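Local coordinates for protein chitinase (Chromobacterium violaceum, PDB 4TXG) that probably hydrolyses the glycosidic bonds of chitin, acting as a family 18 glycoside hydrolase, at residues A[150-156]-A[633-639]; A[180-184]-A[243-248]; A[458-464]-A[597-603]. All coordinates share one frame; numbering follows the deposited sequence.

Contact 1. Residues A[150-156]-A[633-639]; sequences NGSRRRI and YNTFSQP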
loop_
_atom_site.group_PDB
_atom_site.type_symbol
_atom_site.label_atom_id
_atom_site.label_comp_id
_atom_site.label_asym_id
_atom_site.label_seq_id
_atom_site.Cartn_x
_atom_site.Cartn_y
_atom_site.Cartn_z
ATOM N N ASN A 150 21.067 -6.264 5.669
ATOM C CA ASN A 150 21.122 -7.699 5.927
ATOM C C ASN A 150 21.270 -8.566 4.668
ATOM O O ASN A 150 20.920 -9.748 4.665
ATOM C CB ASN A 150 19.876 -8.100 6.733
ATOM C CG ASN A 150 19.881 -7.509 8.140
ATOM O OD1 ASN A 150 20.884 -7.598 8.841
ATOM N ND2 ASN A 150 18.773 -6.881 8.545
ATOM N N GLY A 151 21.831 -7.989 3.612
ATOM C CA GLY A 151 22.115 -8.748 2.405
ATOM C C GLY A 151 20.891 -9.216 1.638
ATOM O O GLY A 151 20.977 -10.158 0.854
ATOM N N SER A 152 19.753 -8.560 1.851
ATOM C CA SER A 152 18.527 -8.982 1.192
ATOM C C SER A 152 18.400 -8.424 -0.227
ATOM O O SER A 152 18.792 -7.293 -0.499
ATOM C CB SER A 152 17.305 -8.563 2.016
ATOM O OG SER A 152 16.117 -9.079 1.410
ATOM N N ARG A 153 17.865 -9.245 -1.124
ATOM C CA ARG A 153 17.525 -8.860 -2.492
ATOM C C ARG A 153 16.215 -8.064 -2.568
ATOM O O ARG A 153 15.965 -7.346 -3.536
ATOM C CB ARG A 153 17.426 -10.129 -3.351
ATOM C CG ARG A 153 16.977 -9.951 -4.807
ATOM C CD ARG A 153 17.110 -11.268 -5.587
ATOM N NE ARG A 153 16.355 -12.376 -4.989
ATOM C CZ ARG A 153 16.875 -13.309 -4.197
ATOM N NH1 ARG A 153 18.165 -13.287 -3.894
ATOM N NH2 ARG A 153 16.101 -14.273 -3.707
ATOM N N ARG A 154 15.378 -8.219 -1.546
ATOM C CA ARG A 154 14.049 -7.608 -1.522
ATOM C C ARG A 154 13.837 -6.805 -0.257
ATOM O O ARG A 154 14.362 -7.164 0.794
ATOM C CB ARG A 154 12.951 -8.677 -1.595
ATOM C CG ARG A 154 13.081 -9.638 -2.755
ATOM C CD ARG A 154 12.708 -9.000 -4.092
ATOM N NE ARG A 154 13.122 -9.887 -5.181
ATOM C CZ ARG A 154 13.536 -9.472 -6.370
ATOM N NH1 ARG A 154 13.543 -8.163 -6.660
ATOM N NH2 ARG A 154 13.939 -10.363 -7.264
ATOM N N ARG A 155 13.031 -5.750 -0.334
ATOM C CA ARG A 155 12.615 -5.092 0.895
ATOM C C ARG A 155 11.784 -6.069 1.717
ATOM O O ARG A 155 11.030 -6.868 1.170
ATOM C CB ARG A 155 11.815 -3.829 0.611
ATOM C CG ARG A 155 12.585 -2.786 -0.172
ATOM C CD ARG A 155 11.866 -1.446 -0.151
ATOM N NE ARG A 155 12.512 -0.506 -1.057
ATOM C CZ ARG A 155 12.221 -0.423 -2.348
ATOM N NH1 ARG A 155 11.282 -1.215 -2.857
ATOM N NH2 ARG A 155 12.862 0.455 -3.122
ATOM N N ILE A 156 11.964 -6.003 3.030
ATOM C CA ILE A 156 11.182 -6.767 3.984
ATOM C C ILE A 156 10.774 -5.754 5.038
ATOM O O ILE A 156 11.571 -5.364 5.896
ATOM C CB ILE A 156 11.978 -7.939 4.594
ATOM C CG1 ILE A 156 12.431 -8.896 3.491
ATOM C CG2 ILE A 156 11.138 -8.671 5.648
ATOM C CD1 ILE A 156 13.383 -9.994 3.985
ATOM N N TYR A 633 12.970 -13.767 4.738
ATOM C CA TYR A 633 14.379 -13.403 4.753
ATOM C C TYR A 633 15.277 -14.499 4.178
ATOM O O TYR A 633 16.203 -14.218 3.412
ATOM C CB TYR A 633 14.844 -13.056 6.172
ATOM C CG TYR A 633 16.315 -12.752 6.192
ATOM C CD1 TYR A 633 16.802 -11.582 5.621
ATOM C CD2 TYR A 633 17.227 -13.655 6.725
ATOM C CE1 TYR A 633 18.152 -11.311 5.596
ATOM C CE2 TYR A 633 18.581 -13.394 6.704
ATOM C CZ TYR A 633 19.038 -12.219 6.143
ATOM O OH TYR A 633 20.388 -11.953 6.118
ATOM N N ASN A 634 15.023 -15.747 4.557
ATOM C CA ASN A 634 15.845 -16.851 4.063
ATOM C C ASN A 634 15.698 -17.021 2.553
ATOM O O ASN A 634 16.643 -17.388 1.861
ATOM C CB ASN A 634 15.484 -18.154 4.781
ATOM C CG ASN A 634 15.988 -18.184 6.217
ATOM O OD1 ASN A 634 17.020 -17.585 6.537
ATOM N ND2 ASN A 634 15.261 -18.879 7.089
ATOM N N THR A 635 14.504 -16.741 2.051
ATOM C CA THR A 635 14.246 -16.805 0.621
ATOM C C THR A 635 14.946 -15.664 -0.119
ATOM O O THR A 635 15.576 -15.881 -1.152
ATOM C CB THR A 635 12.740 -16.756 0.341
ATOM O OG1 THR A 635 12.098 -17.838 1.031
ATOM C CG2 THR A 635 12.460 -16.860 -1.153
ATOM N N PHE A 636 14.858 -14.452 0.423
ATOM C CA PHE A 636 15.334 -13.266 -0.295
ATOM C C PHE A 636 16.815 -12.903 -0.066
ATOM O O PHE A 636 17.325 -11.986 -0.715
ATOM C CB PHE A 636 14.460 -12.060 0.077
ATOM C CG PHE A 636 13.017 -12.188 -0.351
ATOM C CD1 PHE A 636 12.662 -12.973 -1.444
ATOM C CD2 PHE A 636 12.019 -11.488 0.329
ATOM C CE1 PHE A 636 11.337 -13.078 -1.848
ATOM C CE2 PHE A 636 10.690 -11.587 -0.059
ATOM C CZ PHE A 636 10.344 -12.386 -1.158
ATOM N N SER A 637 17.507 -13.601 0.838
ATOM C CA SER A 637 18.926 -13.321 1.099
ATOM C C SER A 637 19.850 -14.405 0.528
ATOM O O SER A 637 21.082 -14.374 0.714
ATOM C CB SER A 637 19.179 -13.173 2.603
ATOM O OG SER A 637 18.918 -14.395 3.277
ATOM N N GLN A 638 19.240 -15.364 -0.162
ATOM C CA GLN A 638 19.961 -16.432 -0.853
ATOM C C GLN A 638 19.548 -16.413 -2.328
ATOM O O GLN A 638 18.546 -15.803 -2.664
ATOM C CB GLN A 638 19.655 -17.788 -0.207
ATOM C CG GLN A 638 20.127 -17.905 1.246
ATOM C CD GLN A 638 21.646 -17.794 1.395
ATOM O OE1 GLN A 638 22.401 -18.087 0.468
ATOM N NE2 GLN A 638 22.094 -17.364 2.571
ATOM N N PRO A 639 20.329 -17.055 -3.213
ATOM C CA PRO A 639 19.955 -17.018 -4.635
ATOM C C PRO A 639 18.522 -17.495 -4.894
ATOM O O PRO A 639 18.035 -18.381 -4.184
ATOM C CB PRO A 639 20.967 -17.964 -5.278
ATOM C CG PRO A 639 22.183 -17.825 -4.406
ATOM C CD PRO A 639 21.642 -17.691 -3.004
#
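S152 and S637 bring the two backbones within 4.4 Å at their CA atoms, where the loop leading into strand 155-161 passes the C-terminal end of helix 627-636. Next to them R153 N donates to F636 O at 2.8 Å, almost straight (168° at the hydrogen). The R153 side chain wraps round the same helix end: a bend at chi3 (57°) lays one guanidinium face over F636 O and aims both terminal nitrogens at Q638 O. NH1 of R153 lies 2.8 Å and NH2 3.1 Å from Q638 O, both bonds near the guanidinium plane; NH2 adds a weak bond to T635 O. One arginine thus takes up carbonyl oxygens at and just past the helix C-terminus. R154 supplies the apolar part, its CG sitting over the F636 ring in a CH-pi contact, 3.6 Å from the centroid, while its guanidinium plane stands 88° to that ring. I156 CG1 meets the edge of F636, and I156 CD1 rests 3.6 Å from Y633 CA. At the start of both segments, Y633 OH donates to N150 O at 2.7 Å, in the carbonyl plane. D593 of helix 582-594 takes salt bridges from both R153 and R154, and F636 packs on A589 and I592 of that helix and on V600 of strand 599-603. The end of helix 627-636 packs against both the start of strand 155-161 and helix 582-594.

Contact 2. Residues A[180-184]-A[243-248]; sequences WSKLT and YPGVKT
W180 and Y243 make the aromatic part of this contact. CB of W180, rather than its indole, stands over the Y243 ring, 3.5 Å from the centroid and close to the ring normal, which makes this a CH-pi contact. The five-membered ring of W180 and the Y243 ring are nearly parallel (19°) but slid apart, their centroids separated by 5.5 Å, so they barely overlap. W180 stacks instead with Y239, and W180 NE1 donates to A175 O. S181 CB adds to the cover of the tyrosine, 3.7 Å from Y243 CE1.

Van der Waals packing centres on V246, whose two methyls do different work. With CG1 anti to the backbone N (chi1 175°), that methyl meets the six-membered part of the indole, 3.8 Å from W180 CZ3. CG2 turns instead to the backbone carbonyls, lying 3.6 Å from W180 O and nearly as close to L183 O; both oxygens accept hydrogen bonds from N150 ND2.

Polar contacts converge on T184 O. K247 N donates to it at 3.0 Å in an almost linear bond (172°), and V246 CA adds a CA-H...O contact at 3.5 Å. A water 2.9 Å from T184 O also approaches G245 O. The type I turn from Y243 to V246, closed by V246 N to Y243 O, presents V246 and K247 to this carbonyl.

The chemistry is therefore mostly apolar and aromatic, with one nearly linear backbone bond, K247 N to T184 O, at the start of the parallel pairing of strands 185-193 and 247-253, which K247 continues with I186.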
loop_
_atom_site.group_PDB
_atom_site.type_symbol
_atom_site.label_atom_id
_atom_site.label_comp_id
_atom_site.label_asym_id
_atom_site.label_seq_id
_atom_site.Cartn_x
_atom_site.Cartn_y
_atom_site.Cartn_z
ATOM N N TRP A 180 15.434 -7.791 13.942
ATOM C CA TRP A 180 16.244 -6.791 13.262
ATOM C C TRP A 180 17.175 -7.356 12.187
ATOM O O TRP A 180 17.432 -6.693 11.180
ATOM C CB TRP A 180 17.073 -6.024 14.292
ATOM C CG TRP A 180 16.262 -5.072 15.120
ATOM C CD1 TRP A 180 15.598 -5.349 16.282
ATOM C CD2 TRP A 180 16.039 -3.684 14.849
ATOM N NE1 TRP A 180 14.979 -4.214 16.752
ATOM C CE2 TRP A 180 15.226 -3.183 15.887
ATOM C CE3 TRP A 180 16.446 -2.820 13.831
ATOM C CZ2 TRP A 180 14.807 -1.850 15.931
ATOM C CZ3 TRP A 180 16.039 -1.491 13.886
ATOM C CH2 TRP A 180 15.224 -1.025 14.929
ATOM N N SER A 181 17.671 -8.575 12.394
ATOM C CA SER A 181 18.637 -9.154 11.462
ATOM C C SER A 181 17.976 -9.735 10.208
ATOM O O SER A 181 18.663 -10.250 9.329
ATOM C CB SER A 181 19.463 -10.252 12.147
ATOM O OG SER A 181 18.660 -11.382 12.425
ATOM N N LYS A 182 16.648 -9.656 10.132
ATOM C CA LYS A 182 15.923 -10.282 9.033
ATOM C C LYS A 182 15.009 -9.309 8.289
ATOM O O LYS A 182 14.238 -9.723 7.426
ATOM C CB LYS A 182 15.102 -11.465 9.555
ATOM C CG LYS A 182 15.936 -12.475 10.349
ATOM C CD LYS A 182 15.128 -13.704 10.727
ATOM C CE LYS A 182 15.936 -14.655 11.601
ATOM N NZ LYS A 182 17.255 -14.991 11.000
ATOM N N LEU A 183 15.104 -8.024 8.623
ATOM C CA LEU A 183 14.281 -6.981 8.002
ATOM C C LEU A 183 15.113 -5.943 7.248
ATOM O O LEU A 183 16.331 -5.856 7.425
ATOM C CB LEU A 183 13.449 -6.242 9.066
ATOM C CG LEU A 183 12.464 -6.989 9.954
ATOM C CD1 LEU A 183 11.818 -6.029 10.912
ATOM C CD2 LEU A 183 11.403 -7.660 9.105
ATOM N N THR A 184 14.459 -5.141 6.416
ATOM C CA THR A 184 15.152 -4.010 5.802
ATOM C C THR A 184 14.585 -2.663 6.265
ATOM O O THR A 184 15.317 -1.667 6.331
ATOM C CB THR A 184 15.100 -4.072 4.259
ATOM O OG1 THR A 184 13.739 -3.988 3.810
ATOM C CG2 THR A 184 15.739 -5.367 3.748
ATOM N N TYR A 243 22.219 -2.498 13.949
ATOM C CA TYR A 243 21.813 -2.861 12.591
ATOM C C TYR A 243 21.691 -1.620 11.702
ATOM O O TYR A 243 20.589 -1.197 11.385
ATOM C CB TYR A 243 20.479 -3.614 12.631
ATOM C CG TYR A 243 20.531 -4.853 13.483
ATOM C CD1 TYR A 243 20.913 -6.074 12.934
ATOM C CD2 TYR A 243 20.207 -4.809 14.834
ATOM C CE1 TYR A 243 20.971 -7.210 13.708
ATOM C CE2 TYR A 243 20.260 -5.944 15.618
ATOM C CZ TYR A 243 20.644 -7.142 15.048
ATOM O OH TYR A 243 20.702 -8.274 15.821
ATOM N N PRO A 244 22.835 -1.040 11.291
ATOM C CA PRO A 244 22.887 0.315 10.712
ATOM C C PRO A 244 22.246 0.450 9.331
ATOM O O PRO A 244 22.027 1.566 8.852
ATOM C CB PRO A 244 24.388 0.601 10.634
ATOM C CG PRO A 244 25.023 -0.757 10.540
ATOM C CD PRO A 244 24.173 -1.649 11.405
ATOM N N GLY A 245 21.948 -0.678 8.705
ATOM C CA GLY A 245 21.350 -0.665 7.388
ATOM C C GLY A 245 19.841 -0.640 7.445
ATOM O O GLY A 245 19.188 -0.259 6.470
ATOM N N VAL A 246 19.279 -1.030 8.587
ATOM C CA VAL A 246 17.827 -1.106 8.722
ATOM C C VAL A 246 17.238 0.295 8.848
ATOM O O VAL A 246 17.701 1.095 9.660
ATOM C CB VAL A 246 17.420 -1.969 9.935
ATOM C CG1 VAL A 246 15.902 -1.934 10.137
ATOM C CG2 VAL A 246 17.904 -3.397 9.740
ATOM N N LYS A 247 16.223 0.588 8.036
ATOM C CA LYS A 247 15.573 1.901 8.057
ATOM C C LYS A 247 14.376 1.924 9.003
ATOM O O LYS A 247 13.671 0.926 9.131
ATOM C CB LYS A 247 15.111 2.284 6.644
ATOM C CG LYS A 247 16.223 2.277 5.604
ATOM C CD LYS A 247 17.191 3.438 5.864
ATOM C CE LYS A 247 18.545 3.205 5.209
ATOM N NZ LYS A 247 18.396 2.857 3.784
ATOM N N THR A 248 14.140 3.057 9.661
ATOM C CA THR A 248 12.861 3.247 10.344
ATOM C C THR A 248 12.089 4.410 9.730
ATOM O O THR A 248 12.664 5.443 9.368
ATOM C CB THR A 248 13.035 3.482 11.862
ATOM O OG1 THR A 248 13.905 4.599 12.096
ATOM C CG2 THR A 248 13.612 2.236 12.519
HETATM O O HOH W 1 17.316 -1.478 4.247
#

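Contact 3. Residues A[458-464]-A[597-603]; sequences NMGVPYY and VGGVMFW. With CS (cesium ion), chain M.
Strands 457-462 and 599-603 are the last two, parallel neighbours in the (beta/alpha)8 or TIM barrel of the family 18 hydrolases. The short strand axes approach to 4.3 Å and cross at -33°. G460 pairs with M601 and V461 with F602, in a ladder that alternates donors: M459 N to G599 O, M601 N to M459 O, V461 N to M601 O, a longer W603 N to V461 O at 3.3 Å, and Y463 N to W603 O at 2.8 Å, beyond the strand's end.

On one face of the sheet V461 CG2 touches both V600 CG1 and F602 CB, 3.8 Å from the latter. F602 CG stands between its backbone N and carbonyl carbon (chi1 50°), which brings the ring into an offset stack with Y463, centroids 4.4 Å apart and planes at 13°. Y463 OH sits over the centre of the F602 ring and is hydrogen-bonded to T629.

The other face carries M601 and W603. The methionine chain folds back to put CE 3.8 Å from G460 CA. Past the end of strand 457-462, Y464 turns an edge to W603 O, and its CE1 comes 3.7 Å from W603 CD1. Y464 OH binds a cesium ion at 3.1 Å, with two waters and D398 also in its shell; the ion hangs over one face of the W603 indole, toward the rim.

Strand 391-395 flanks 457-462, with M459 on V394, and strand 155-161 flanks 599-603, with M601 on Y159 and W603 on T161. Helix 627-636 covers the face that carries V461, V600 and F602, and also packs on Y463.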
loop_
_atom_site.group_PDB
_atom_site.type_symbol
_atom_site.label_atom_id
_atom_site.label_comp_id
_atom_site.label_asym_id
_atom_site.label_seq_id
_atom_site.Cartn_x
_atom_site.Cartn_y
_atom_site.Cartn_z
ATOM N N ASN A 458 6.223 -2.536 -3.251
ATOM C CA ASN A 458 6.271 -3.665 -2.314
ATOM C C ASN A 458 4.855 -4.133 -2.021
ATOM O O ASN A 458 3.962 -3.315 -1.825
ATOM C CB ASN A 458 6.981 -3.272 -1.023
ATOM C CG ASN A 458 8.279 -2.534 -1.293
ATOM O OD1 ASN A 458 9.300 -3.134 -1.605
ATOM N ND2 ASN A 458 8.226 -1.220 -1.218
ATOM N N MET A 459 4.644 -5.444 -1.995
ATOM C CA MET A 459 3.298 -5.966 -1.796
ATOM C C MET A 459 3.079 -6.404 -0.352
ATOM O O MET A 459 3.941 -7.057 0.241
ATOM C CB MET A 459 3.043 -7.135 -2.753
ATOM C CG MET A 459 3.219 -6.753 -4.221
ATOM S SD MET A 459 2.316 -5.282 -4.734
ATOM C CE MET A 459 0.619 -5.792 -4.457
ATOM N N GLY A 460 1.921 -6.051 0.205
ATOM C CA GLY A 460 1.624 -6.379 1.592
ATOM C C GLY A 460 1.024 -7.763 1.790
ATOM O O GLY A 460 0.264 -8.247 0.958
ATOM N N VAL A 461 1.362 -8.388 2.915
ATOM C CA VAL A 461 0.723 -9.627 3.348
ATOM C C VAL A 461 0.319 -9.480 4.814
ATOM O O VAL A 461 0.948 -8.712 5.561
ATOM C CB VAL A 461 1.655 -10.851 3.203
ATOM C CG1 VAL A 461 2.049 -11.063 1.747
ATOM C CG2 VAL A 461 2.892 -10.704 4.095
ATOM N N PRO A 462 -0.734 -10.198 5.234
ATOM C CA PRO A 462 -1.203 -10.094 6.619
ATOM C C PRO A 462 -0.599 -11.149 7.537
ATOM O O PRO A 462 -0.446 -12.294 7.119
ATOM C CB PRO A 462 -2.708 -10.324 6.483
ATOM C CG PRO A 462 -2.792 -11.341 5.372
ATOM C CD PRO A 462 -1.679 -10.975 4.403
ATOM N N TYR A 463 -0.266 -10.764 8.766
ATOM C CA TYR A 463 0.121 -11.741 9.782
ATOM C C TYR A 463 -1.029 -11.915 10.775
ATOM O O TYR A 463 -0.825 -12.196 11.957
ATOM C CB TYR A 463 1.398 -11.309 10.516
ATOM C CG TYR A 463 2.707 -11.477 9.757
ATOM C CD1 TYR A 463 2.740 -11.944 8.440
ATOM C CD2 TYR A 463 3.918 -11.183 10.380
ATOM C CE1 TYR A 463 3.960 -12.091 7.766
ATOM C CE2 TYR A 463 5.135 -11.339 9.726
ATOM C CZ TYR A 463 5.153 -11.784 8.428
ATOM O OH TYR A 463 6.372 -11.923 7.792
ATOM N N TYR A 464 -2.250 -11.755 10.280
ATOM C CA TYR A 464 -3.438 -11.822 11.122
ATOM C C TYR A 464 -4.564 -12.429 10.292
ATOM O O TYR A 464 -4.453 -12.542 9.077
ATOM C CB TYR A 464 -3.844 -10.433 11.628
ATOM C CG TYR A 464 -4.223 -9.518 10.484
ATOM C CD1 TYR A 464 -3.255 -8.764 9.833
ATOM C CD2 TYR A 464 -5.537 -9.450 10.014
ATOM C CE1 TYR A 464 -3.579 -7.951 8.773
ATOM C CE2 TYR A 464 -5.869 -8.632 8.943
ATOM C CZ TYR A 464 -4.883 -7.892 8.325
ATOM O OH TYR A 464 -5.193 -7.075 7.257
ATOM N N VAL A 597 9.786 -7.925 -7.973
ATOM C CA VAL A 597 9.076 -6.891 -7.230
ATOM C C VAL A 597 10.009 -6.315 -6.164
ATOM O O VAL A 597 10.924 -6.991 -5.705
ATOM C CB VAL A 597 7.787 -7.456 -6.602
ATOM C CG1 VAL A 597 6.944 -6.349 -5.977
ATOM C CG2 VAL A 597 6.970 -8.178 -7.670
ATOM N N GLY A 598 9.789 -5.061 -5.793
ATOM C CA GLY A 598 10.666 -4.396 -4.846
ATOM C C GLY A 598 10.819 -5.149 -3.538
ATOM O O GLY A 598 11.919 -5.222 -2.964
ATOM N N GLY A 599 9.722 -5.725 -3.066
ATOM C CA GLY A 599 9.755 -6.423 -1.797
ATOM C C GLY A 599 8.381 -6.696 -1.219
ATOM O O GLY A 599 7.371 -6.633 -1.923
ATOM N N VAL A 600 8.375 -7.011 0.071
ATOM C CA VAL A 600 7.188 -7.442 0.784
ATOM C C VAL A 600 7.036 -6.606 2.046
ATOM O O VAL A 600 8.022 -6.321 2.732
ATOM C CB VAL A 600 7.263 -8.951 1.155
ATOM C CG1 VAL A 600 6.076 -9.358 2.008
ATOM C CG2 VAL A 600 7.338 -9.831 -0.100
ATOM N N MET A 601 5.799 -6.202 2.335
ATOM C CA MET A 601 5.474 -5.481 3.552
ATOM C C MET A 601 4.522 -6.387 4.339
ATOM O O MET A 601 3.806 -7.175 3.741
ATOM C CB MET A 601 4.846 -4.120 3.208
ATOM C CG MET A 601 4.206 -3.369 4.365
ATOM S SD MET A 601 2.494 -3.922 4.605
ATOM C CE MET A 601 1.658 -3.028 3.283
ATOM N N PHE A 602 4.525 -6.316 5.667
ATOM C CA PHE A 602 3.520 -7.073 6.409
ATOM C C PHE A 602 2.986 -6.296 7.605
ATOM O O PHE A 602 3.701 -5.511 8.234
ATOM C CB PHE A 602 4.081 -8.445 6.848
ATOM C CG PHE A 602 5.406 -8.374 7.541
ATOM C CD1 PHE A 602 5.471 -8.214 8.911
ATOM C CD2 PHE A 602 6.586 -8.481 6.826
ATOM C CE1 PHE A 602 6.691 -8.157 9.560
ATOM C CE2 PHE A 602 7.813 -8.423 7.476
ATOM C CZ PHE A 602 7.860 -8.259 8.843
ATOM N N TRP A 603 1.693 -6.490 7.861
ATOM C CA TRP A 603 1.027 -6.007 9.058
ATOM C C TRP A 603 0.610 -7.235 9.855
ATOM O O TRP A 603 -0.131 -8.052 9.310
ATOM C CB TRP A 603 -0.215 -5.185 8.687
ATOM C CG TRP A 603 -0.928 -4.672 9.884
ATOM C CD1 TRP A 603 -1.759 -5.375 10.714
ATOM C CD2 TRP A 603 -0.842 -3.355 10.421
ATOM N NE1 TRP A 603 -2.196 -4.570 11.739
ATOM C CE2 TRP A 603 -1.658 -3.319 11.574
ATOM C CE3 TRP A 603 -0.162 -2.189 10.035
ATOM C CZ2 TRP A 603 -1.809 -2.166 12.348
ATOM C CZ3 TRP A 603 -0.318 -1.051 10.798
ATOM C CH2 TRP A 603 -1.133 -1.045 11.942
HETATM CS CS CS M . -4.532 -4.285 8.335
HETATM O O HOH W 2 -2.665 -1.740 7.359
HETATM O O HOH W 3 -6.009 -3.277 10.732
#

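Overall arrangement
All three contacts reach the same barrel sheet, their centres about 12 Å (contacts 1 and 2), about 14 Å (1 and 3) and about 16 Å (2 and 3) apart. Along the chain contact 1 encloses the others, and contact 2 closes before contact 3 opens. Strand 155-161 links them: I156 N probably bonds T184 OG1 of contact 2, while R155 pairs through its backbone with G598 and V600 of contact 3. Strand 599-603 thus meets the barrel's first strand and completes the ring. Contacts 1 and 3 touch through helix 627-636, soon after the last strand but far from the first in sequence, which packs on both. L183 on F602 joins contacts 2 and 3.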